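Local atomic coordinates of tRNA uridine(34) acetyltransferase (Methanocaldococcus infernus, PDB entry 6IA8), a protein that catalyses formation of 5-carboxymethyluridine at the wobble position 34 of tRNA from acetyl-CoA, with S-adenosylmethionine as co-substrate. Residues P114-R119 with R158-M163; K134-M140 with C185-E191. All coordinates share one frame; numbering follows the deposited sequence.

Interaction 1. Residues P114-R119 with R158-M163; sequences PYLQTR and RCLDAM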
ATOM      1  N   PRO A 114       4.419 -20.106   8.715  1.00 35.30           N
ATOM      2  CA  PRO A 114       3.431 -19.016   8.583  1.00 38.42           C
ATOM      3  C   PRO A 114       2.520 -18.879   9.787  1.00 36.46           C
ATOM      4  O   PRO A 114       2.207 -17.756  10.210  1.00 36.29           O
ATOM      5  CB  PRO A 114       2.640 -19.391   7.312  1.00 42.09           C
ATOM      6  CG  PRO A 114       2.821 -20.882   7.176  1.00 36.49           C
ATOM      7  CD  PRO A 114       4.235 -21.157   7.698  1.00 41.14           C
ATOM      8  N   TYR A 115       2.070 -19.998  10.350  1.00 35.44           N
ATOM      9  CA  TYR A 115       1.163 -19.930  11.488  1.00 46.62           C
ATOM     10  C   TYR A 115       1.861 -19.323  12.697  1.00 35.95           C
ATOM     11  O   TYR A 115       1.316 -18.426  13.350  1.00 36.08           O
ATOM     12  CB  TYR A 115       0.614 -21.323  11.823  1.00 44.66           C
ATOM     13  CG  TYR A 115      -0.438 -21.325  12.922  1.00 35.45           C
ATOM     14  CD1 TYR A 115      -0.090 -21.051  14.244  1.00 37.14           C
ATOM     15  CD2 TYR A 115      -1.761 -21.601  12.645  1.00 43.73           C
ATOM     16  CE1 TYR A 115      -1.033 -21.066  15.263  1.00 46.95           C
ATOM     17  CE2 TYR A 115      -2.718 -21.610  13.656  1.00 35.88           C
ATOM     18  CZ  TYR A 115      -2.351 -21.335  14.957  1.00 48.48           C
ATOM     19  OH  TYR A 115      -3.295 -21.363  15.973  1.00 41.88           O
ATOM     20  N   LEU A 116       3.063 -19.817  13.020  1.00 35.71           N
ATOM     21  CA  LEU A 116       3.759 -19.342  14.209  1.00 39.34           C
ATOM     22  C   LEU A 116       4.094 -17.863  14.090  1.00 43.47           C
ATOM     23  O   LEU A 116       4.006 -17.124  15.073  1.00 40.11           O
ATOM     24  CB  LEU A 116       5.023 -20.162  14.438  1.00 40.63           C
ATOM     25  CG  LEU A 116       4.820 -21.672  14.581  1.00 59.41           C
ATOM     26  CD1 LEU A 116       6.167 -22.361  14.807  1.00 57.75           C
ATOM     27  CD2 LEU A 116       3.857 -21.990  15.721  1.00 39.41           C
ATOM     28  N   GLN A 117       4.491 -17.410  12.899  1.00 40.46           N
ATOM     29  CA  GLN A 117       4.792 -15.992  12.719  1.00 35.64           C
ATOM     30  C   GLN A 117       3.544 -15.138  12.932  1.00 39.10           C
ATOM     31  O   GLN A 117       3.571 -14.119  13.633  1.00 36.18           O
ATOM     32  CB  GLN A 117       5.357 -15.758  11.320  1.00 37.92           C
ATOM     33  CG  GLN A 117       6.799 -16.225  11.120  1.00 40.39           C
ATOM     34  CD  GLN A 117       7.283 -15.939   9.730  1.00 43.45           C
ATOM     35  OE1 GLN A 117       7.826 -14.862   9.458  1.00 41.94           O
ATOM     36  NE2 GLN A 117       7.074 -16.888   8.830  1.00 41.96           N
ATOM     37  N   THR A 118       2.440 -15.534  12.320  1.00 32.80           N
ATOM     38  CA  THR A 118       1.223 -14.752  12.453  1.00 32.27           C
ATOM     39  C   THR A 118       0.738 -14.746  13.902  1.00 36.79           C
ATOM     40  O   THR A 118       0.448 -13.691  14.478  1.00 40.13           O
ATOM     41  CB  THR A 118       0.170 -15.329  11.516  1.00 30.63           C
ATOM     42  OG1 THR A 118       0.639 -15.289  10.153  1.00 33.46           O
ATOM     43  CG2 THR A 118      -1.147 -14.526  11.629  1.00 33.20           C
ATOM     44  N   ARG A 119       0.648 -15.921  14.514  1.00 33.53           N
ATOM     45  CA  ARG A 119       0.213 -15.998  15.906  1.00 39.54           C
ATOM     46  C   ARG A 119       1.106 -15.159  16.818  1.00 48.02           C
ATOM     47  O   ARG A 119       0.614 -14.401  17.671  1.00 42.55           O
ATOM     48  CB  ARG A 119       0.193 -17.466  16.349  1.00 39.72           C
ATOM     49  CG  ARG A 119       0.037 -17.679  17.832  1.00 51.57           C
ATOM     50  CD  ARG A 119      -1.405 -17.746  18.272  1.00 64.83           C
ATOM     51  NE  ARG A 119      -1.541 -17.976  19.715  1.00 66.70           N
ATOM     52  CZ  ARG A 119      -2.696 -17.902  20.369  1.00 92.68           C
ATOM     53  NH1 ARG A 119      -3.816 -17.632  19.709  1.00 80.23           N
ATOM     54  NH2 ARG A 119      -2.733 -18.103  21.676  1.00125.24           N
ATOM     55  N   ARG A 158      -2.347 -20.968   6.334  1.00 31.55           N
ATOM     56  CA  ARG A 158      -1.880 -21.101   7.707  1.00 33.31           C
ATOM     57  C   ARG A 158      -1.857 -19.760   8.429  1.00 34.88           C
ATOM     58  O   ARG A 158      -2.037 -19.710   9.657  1.00 35.91           O
ATOM     59  CB  ARG A 158      -0.487 -21.745   7.720  1.00 34.25           C
ATOM     60  CG  ARG A 158      -0.459 -23.199   7.278  1.00 36.60           C
ATOM     61  CD  ARG A 158      -1.295 -24.074   8.232  1.00 38.95           C
ATOM     62  NE  ARG A 158      -0.644 -24.199   9.541  1.00 40.78           N
ATOM     63  CZ  ARG A 158      -1.258 -24.535  10.667  1.00 53.85           C
ATOM     64  NH1 ARG A 158      -2.559 -24.749  10.668  1.00 44.59           N
ATOM     65  NH2 ARG A 158      -0.564 -24.635  11.788  1.00 42.80           N
ATOM     66  N   CYS A 159      -1.563 -18.675   7.715  1.00 28.62           N
ATOM     67  CA  CYS A 159      -1.700 -17.362   8.338  1.00 28.06           C
ATOM     68  C   CYS A 159      -3.139 -17.114   8.772  1.00 34.37           C
ATOM     69  O   CYS A 159      -3.396 -16.586   9.868  1.00 32.24           O
ATOM     70  CB  CYS A 159      -1.234 -16.272   7.369  1.00 48.11           C
ATOM     71  SG  CYS A 159       0.524 -16.312   6.949  1.00 75.64           S
ATOM     72  N   LEU A 160      -4.090 -17.451   7.906  1.00 30.88           N
ATOM     73  CA  LEU A 160      -5.494 -17.304   8.256  1.00 30.07           C
ATOM     74  C   LEU A 160      -5.888 -18.252   9.378  1.00 33.89           C
ATOM     75  O   LEU A 160      -6.729 -17.892  10.213  1.00 33.25           O
ATOM     76  CB  LEU A 160      -6.374 -17.534   7.031  1.00 30.85           C
ATOM     77  CG  LEU A 160      -6.199 -16.513   5.910  1.00 33.48           C
ATOM     78  CD1 LEU A 160      -6.986 -16.946   4.696  1.00 33.80           C
ATOM     79  CD2 LEU A 160      -6.633 -15.149   6.389  1.00 34.13           C
ATOM     80  N   ASP A 161      -5.326 -19.473   9.391  1.00 31.84           N
ATOM     81  CA  ASP A 161      -5.579 -20.394  10.496  1.00 32.23           C
ATOM     82  C   ASP A 161      -5.209 -19.743  11.821  1.00 33.56           C
ATOM     83  O   ASP A 161      -5.920 -19.906  12.816  1.00 35.27           O
ATOM     84  CB  ASP A 161      -4.799 -21.710  10.316  1.00 33.63           C
ATOM     85  CG  ASP A 161      -5.343 -22.578   9.193  1.00 44.25           C
ATOM     86  OD1 ASP A 161      -6.499 -22.379   8.753  1.00 40.99           O
ATOM     87  OD2 ASP A 161      -4.617 -23.489   8.750  1.00 39.03           O
ATOM     88  N   ALA A 162      -4.055 -19.061  11.869  1.00 32.72           N
ATOM     89  CA  ALA A 162      -3.621 -18.400  13.095  1.00 36.34           C
ATOM     90  C   ALA A 162      -4.575 -17.291  13.482  1.00 39.12           C
ATOM     91  O   ALA A 162      -4.866 -17.108  14.665  1.00 34.79           O
ATOM     92  CB  ALA A 162      -2.223 -17.824  12.932  1.00 34.00           C
ATOM     93  N   MET A 163      -5.086 -16.547  12.500  1.00 32.17           N
ATOM     94  CA  MET A 163      -6.057 -15.508  12.809  1.00 34.93           C
ATOM     95  C   MET A 163      -7.365 -16.122  13.260  1.00 32.94           C
ATOM     96  O   MET A 163      -8.015 -15.590  14.167  1.00 36.34           O
ATOM     97  CB  MET A 163      -6.305 -14.609  11.595  1.00 32.13           C
ATOM     98  CG  MET A 163      -5.059 -13.897  11.085  1.00 35.68           C
ATOM     99  SD  MET A 163      -5.510 -12.892   9.645  1.00 36.40           S
ATOM    100  CE  MET A 163      -4.009 -13.043   8.677  1.00 35.47           C
TER
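Tyr115 has the largest share of this helix-helix contact, lying flat against the helix of Arg158-Met163. Its CG is anti to the backbone N (chi1 -175°), which lays the ring across to the other helix, and the methyl CB of Ala162 sits 3.7 Å from the ring centroid, almost on the ring normal: a CH-pi contact over the face. Arg158 joins the same ring. Bent at chi2 and chi3, its chain folds back so that Tyr115 CD2 lies over one face of the guanidinium, 3.4 Å from Arg158 NH2, with the two planes 20° apart. Arg158 NH1 also makes a salt bridge to Asp161 OD2 (3.1 Å), which helps hold the guanidinium beside the ring; Ser168 holds the other oxygen of Asp161, and a sulfate ion also pairs with Arg158. Further in, Pro114 CG packs on Arg158 CB at 3.5 Å. Thr118 divides its branches: OG1 hydrogen-bonds to Pro114 O at 2.9 Å, which accepts Thr118 N from the opposite face of its plane, while CG2 meets Ala162 CB at 3.7 Å. The axes of the two short segments cross at -41°, 7.6 Å apart at their closest. Both helices cover the parallel sheet, Thr118 resting on strand 63-68 and Cys159 on Leu137 of strand 134-140, with helix 171-178 beyond Leu160.

Interaction 2. Residues K134-M140 with C185-E191; sequences KIELIIM and CVALCIE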
ATOM      1  N   LYS A 134      -8.767  -6.306  13.390  1.00 37.32           N
ATOM      2  CA  LYS A 134      -8.526  -6.049  11.975  1.00 40.70           C
ATOM      3  C   LYS A 134      -7.034  -6.185  11.692  1.00 40.29           C
ATOM      4  O   LYS A 134      -6.210  -5.497  12.315  1.00 36.75           O
ATOM      5  CB  LYS A 134      -8.998  -4.639  11.582  1.00 47.72           C
ATOM      6  CG  LYS A 134     -10.452  -4.366  11.807  1.00 64.80           C
ATOM      7  CD  LYS A 134     -10.827  -2.985  11.235  1.00 76.76           C
ATOM      8  CE  LYS A 134     -12.222  -2.555  11.648  1.00103.61           C
ATOM      9  NZ  LYS A 134     -12.268  -2.128  13.072  1.00138.11           N
ATOM     10  N   ILE A 135      -6.684  -7.039  10.733  1.00 34.13           N
ATOM     11  CA  ILE A 135      -5.290  -7.347  10.446  1.00 33.75           C
ATOM     12  C   ILE A 135      -4.979  -7.081   8.978  1.00 35.00           C
ATOM     13  O   ILE A 135      -5.694  -7.550   8.087  1.00 33.69           O
ATOM     14  CB  ILE A 135      -4.968  -8.808  10.815  1.00 36.86           C
ATOM     15  CG1 ILE A 135      -4.958  -8.969  12.359  1.00 40.37           C
ATOM     16  CG2 ILE A 135      -3.615  -9.220  10.218  1.00 39.01           C
ATOM     17  CD1 ILE A 135      -4.855 -10.395  12.811  1.00 54.81           C
ATOM     18  N   GLU A 136      -3.896  -6.363   8.732  1.00 34.30           N
ATOM     19  CA  GLU A 136      -3.286  -6.260   7.412  1.00 35.97           C
ATOM     20  C   GLU A 136      -2.123  -7.244   7.399  1.00 30.33           C
ATOM     21  O   GLU A 136      -1.163  -7.077   8.156  1.00 35.57           O
ATOM     22  CB  GLU A 136      -2.783  -4.845   7.126  1.00 57.60           C
ATOM     23  CG  GLU A 136      -1.912  -4.770   5.861  1.00 41.78           C
ATOM     24  CD  GLU A 136      -1.264  -3.389   5.632  1.00 49.78           C
ATOM     25  OE1 GLU A 136      -1.250  -2.564   6.558  1.00 59.66           O
ATOM     26  OE2 GLU A 136      -0.771  -3.147   4.520  1.00 77.96           O
ATOM     27  N   LEU A 137      -2.216  -8.257   6.545  1.00 29.85           N
ATOM     28  CA  LEU A 137      -1.201  -9.287   6.411  1.00 31.68           C
ATOM     29  C   LEU A 137      -0.285  -8.903   5.263  1.00 32.31           C
ATOM     30  O   LEU A 137      -0.759  -8.596   4.162  1.00 33.28           O
ATOM     31  CB  LEU A 137      -1.849 -10.631   6.133  1.00 28.87           C
ATOM     32  CG  LEU A 137      -0.908 -11.821   5.996  1.00 29.17           C
ATOM     33  CD1 LEU A 137      -0.160 -12.065   7.276  1.00 35.79           C
ATOM     34  CD2 LEU A 137      -1.760 -13.026   5.575  1.00 36.05           C
ATOM     35  N   ILE A 138       1.011  -8.864   5.540  1.00 31.51           N
ATOM     36  CA  ILE A 138       2.012  -8.462   4.558  1.00 28.67           C
ATOM     37  C   ILE A 138       2.945  -9.639   4.348  1.00 31.01           C
ATOM     38  O   ILE A 138       3.597 -10.086   5.300  1.00 34.27           O
ATOM     39  CB  ILE A 138       2.819  -7.237   5.005  1.00 34.77           C
ATOM     40  CG1 ILE A 138       1.900  -6.054   5.311  1.00 37.02           C
ATOM     41  CG2 ILE A 138       3.803  -6.823   3.890  1.00 35.78           C
ATOM     42  CD1 ILE A 138       2.645  -4.797   5.708  1.00 37.04           C
ATOM     43  N   ILE A 139       3.046 -10.104   3.104  1.00 32.15           N
ATOM     44  CA  ILE A 139       3.904 -11.228   2.739  1.00 37.82           C
ATOM     45  C   ILE A 139       5.214 -10.663   2.211  1.00 33.73           C
ATOM     46  O   ILE A 139       5.260 -10.069   1.130  1.00 37.23           O
ATOM     47  CB  ILE A 139       3.243 -12.137   1.696  1.00 45.64           C
ATOM     48  CG1 ILE A 139       1.822 -12.529   2.136  1.00 39.76           C
ATOM     49  CG2 ILE A 139       4.120 -13.377   1.442  1.00 41.19           C
ATOM     50  CD1 ILE A 139       1.730 -13.247   3.461  1.00 37.70           C
ATOM     51  N   MET A 140       6.279 -10.839   2.971  1.00 37.58           N
ATOM     52  CA  MET A 140       7.569 -10.261   2.635  1.00 44.46           C
ATOM     53  C   MET A 140       8.472 -11.295   1.974  1.00 53.74           C
ATOM     54  O   MET A 140       8.384 -12.494   2.259  1.00 55.18           O
ATOM     55  CB  MET A 140       8.246  -9.717   3.888  1.00 50.68           C
ATOM     56  CG  MET A 140       7.460  -8.643   4.589  1.00 48.64           C
ATOM     57  SD  MET A 140       8.334  -7.961   5.996  1.00 56.77           S
ATOM     58  CE  MET A 140       8.557  -9.416   7.007  1.00 59.98           C
ATOM     59  N   CYS A 185      -8.792 -10.654   8.477  1.00 34.19           N
ATOM     60  CA  CYS A 185      -7.821 -10.194   7.488  1.00 33.42           C
ATOM     61  C   CYS A 185      -8.506  -9.172   6.586  1.00 36.33           C
ATOM     62  O   CYS A 185      -9.222  -9.536   5.644  1.00 37.91           O
ATOM     63  CB  CYS A 185      -7.269 -11.362   6.684  1.00 36.86           C
ATOM     64  SG  CYS A 185      -6.005 -10.780   5.452  1.00 36.43           S
ATOM     65  N   VAL A 186      -8.337  -7.881   6.906  1.00 33.37           N
ATOM     66  CA  VAL A 186      -8.998  -6.838   6.125  1.00 35.53           C
ATOM     67  C   VAL A 186      -8.179  -6.397   4.925  1.00 34.43           C
ATOM     68  O   VAL A 186      -8.700  -5.687   4.059  1.00 34.09           O
ATOM     69  CB  VAL A 186      -9.337  -5.605   6.984  1.00 41.02           C
ATOM     70  CG1 VAL A 186     -10.276  -6.021   8.134  1.00 36.71           C
ATOM     71  CG2 VAL A 186      -8.066  -4.932   7.506  1.00 35.13           C
ATOM     72  N   ALA A 187      -6.925  -6.807   4.829  1.00 29.78           N
ATOM     73  CA  ALA A 187      -6.072  -6.448   3.709  1.00 32.84           C
ATOM     74  C   ALA A 187      -4.936  -7.453   3.647  1.00 31.68           C
ATOM     75  O   ALA A 187      -4.440  -7.910   4.680  1.00 34.35           O
ATOM     76  CB  ALA A 187      -5.498  -5.031   3.839  1.00 34.46           C
ATOM     77  N   LEU A 188      -4.489  -7.743   2.432  1.00 28.52           N
ATOM     78  CA  LEU A 188      -3.397  -8.684   2.210  1.00 29.10           C
ATOM     79  C   LEU A 188      -2.499  -8.078   1.151  1.00 38.51           C
ATOM     80  O   LEU A 188      -2.940  -7.873   0.012  1.00 33.90           O
ATOM     81  CB  LEU A 188      -3.914 -10.042   1.748  1.00 34.33           C
ATOM     82  CG  LEU A 188      -2.907 -11.063   1.181  1.00 34.03           C
ATOM     83  CD1 LEU A 188      -1.804 -11.291   2.132  1.00 40.37           C
ATOM     84  CD2 LEU A 188      -3.633 -12.394   0.843  1.00 48.95           C
ATOM     85  N   CYS A 189      -1.259  -7.786   1.530  1.00 31.28           N
ATOM     86  CA  CYS A 189      -0.292  -7.161   0.644  1.00 29.81           C
ATOM     87  C   CYS A 189       0.796  -8.165   0.294  1.00 36.78           C
ATOM     88  O   CYS A 189       1.354  -8.816   1.182  1.00 36.27           O
ATOM     89  CB  CYS A 189       0.354  -5.933   1.275  1.00 32.70           C
ATOM     90  SG  CYS A 189       1.580  -5.161   0.063  1.00 44.95           S
ATOM     91  N   ILE A 190       1.088  -8.288  -0.995  1.00 30.56           N
ATOM     92  CA  ILE A 190       2.115  -9.195  -1.499  1.00 31.59           C
ATOM     93  C   ILE A 190       3.198  -8.353  -2.158  1.00 35.31           C
ATOM     94  O   ILE A 190       2.902  -7.496  -2.994  1.00 31.61           O
ATOM     95  CB  ILE A 190       1.525 -10.219  -2.483  1.00 33.42           C
ATOM     96  CG1 ILE A 190       0.492 -11.077  -1.756  1.00 42.92           C
ATOM     97  CG2 ILE A 190       2.639 -11.153  -3.037  1.00 34.06           C
ATOM     98  CD1 ILE A 190      -0.152 -12.082  -2.626  1.00 45.05           C
ATOM     99  N   GLU A 191       4.439  -8.560  -1.755  1.00 33.41           N
ATOM    100  CA  GLU A 191       5.561  -7.878  -2.381  1.00 38.35           C
ATOM    101  C   GLU A 191       6.078  -8.750  -3.510  1.00 41.68           C
ATOM    102  O   GLU A 191       6.177  -9.975  -3.362  1.00 39.82           O
ATOM    103  CB  GLU A 191       6.669  -7.613  -1.362  1.00 52.80           C
ATOM    104  CG  GLU A 191       6.199  -6.885  -0.112  1.00 82.10           C
ATOM    105  CD  GLU A 191       7.338  -6.535   0.826  1.00 72.26           C
ATOM    106  OE1 GLU A 191       8.434  -7.119   0.693  1.00 67.62           O
ATOM    107  OE2 GLU A 191       7.144  -5.665   1.693  1.00 68.22           O
TER
HETATM  108  O   HOH W   1       6.457 -11.283  -0.967  1.00 52.93           O
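Leu137 sits at the middle of a parallel strand pair, its N-H bonded to Ala187 O (2.9 Å) and its carbonyl O taking the N-H of Cys189 (2.8 Å). Further along, Ile139 N binds Cys189 O nearly straight, at 174°, and the next bond, Glu191 N to Ile139 O, is weak at 3.4 Å. At the other end a beta bulge at Val186 shifts the register by one residue, and Val186 N reaches Ile135 O through a bent bond (136°). Where the strands drift apart, beyond Ile139, a water bridges the carbonyls of Ile139 and Glu191, donating to both. Apolar contacts dominate on the face of Leu137, Ile139, Cys185 and Leu188: Leu188 CD1 lies 3.9 Å from Leu137 CD2, the two chains side by side, and 3.8 Å from Ile139 CG1. At the start of the pair Lys134 CB meets Val186 CG1 at 3.9 Å. On the face of Glu136, Ala187 and Cys189 the contacts are looser, and the Glu136 carboxylate makes its salt bridge with Arg212. Strand 63-68 hydrogen-bonds to the far edge of 134-140, strand 212-218 follows 184-192 in the sheet, and helix 149-164, part of the beta-alpha-beta crossover joining the pair, packs on Leu137 and Cys185.

In the fold
Interaction 2 forms part of the parallel sheet of the radical SAM core, and interaction 1 belongs to the helix layer over one of its faces; their centres lie 12 Å apart. They touch directly: Cys159 CB meets Leu137 CD2 at 3.7 Å, and Met163 SD meets Cys185 CB at 3.8 Å. The acetyltransferase part lies near the N-terminal ends of the two strands, where the side chain of Ala187 is about 7 Å from that of Gln445 and that of Val186 about 9 Å from that of Tyr502, both probable acetyl-CoA-binding residues. Lys134, at the start of interaction 2, probably binds acetyl-CoA too, and its side chain is about 9 Å from that of Met163 in interaction 1. The cysteines expected to hold the iron-sulfur cluster lie in the unmodelled residues 72-106.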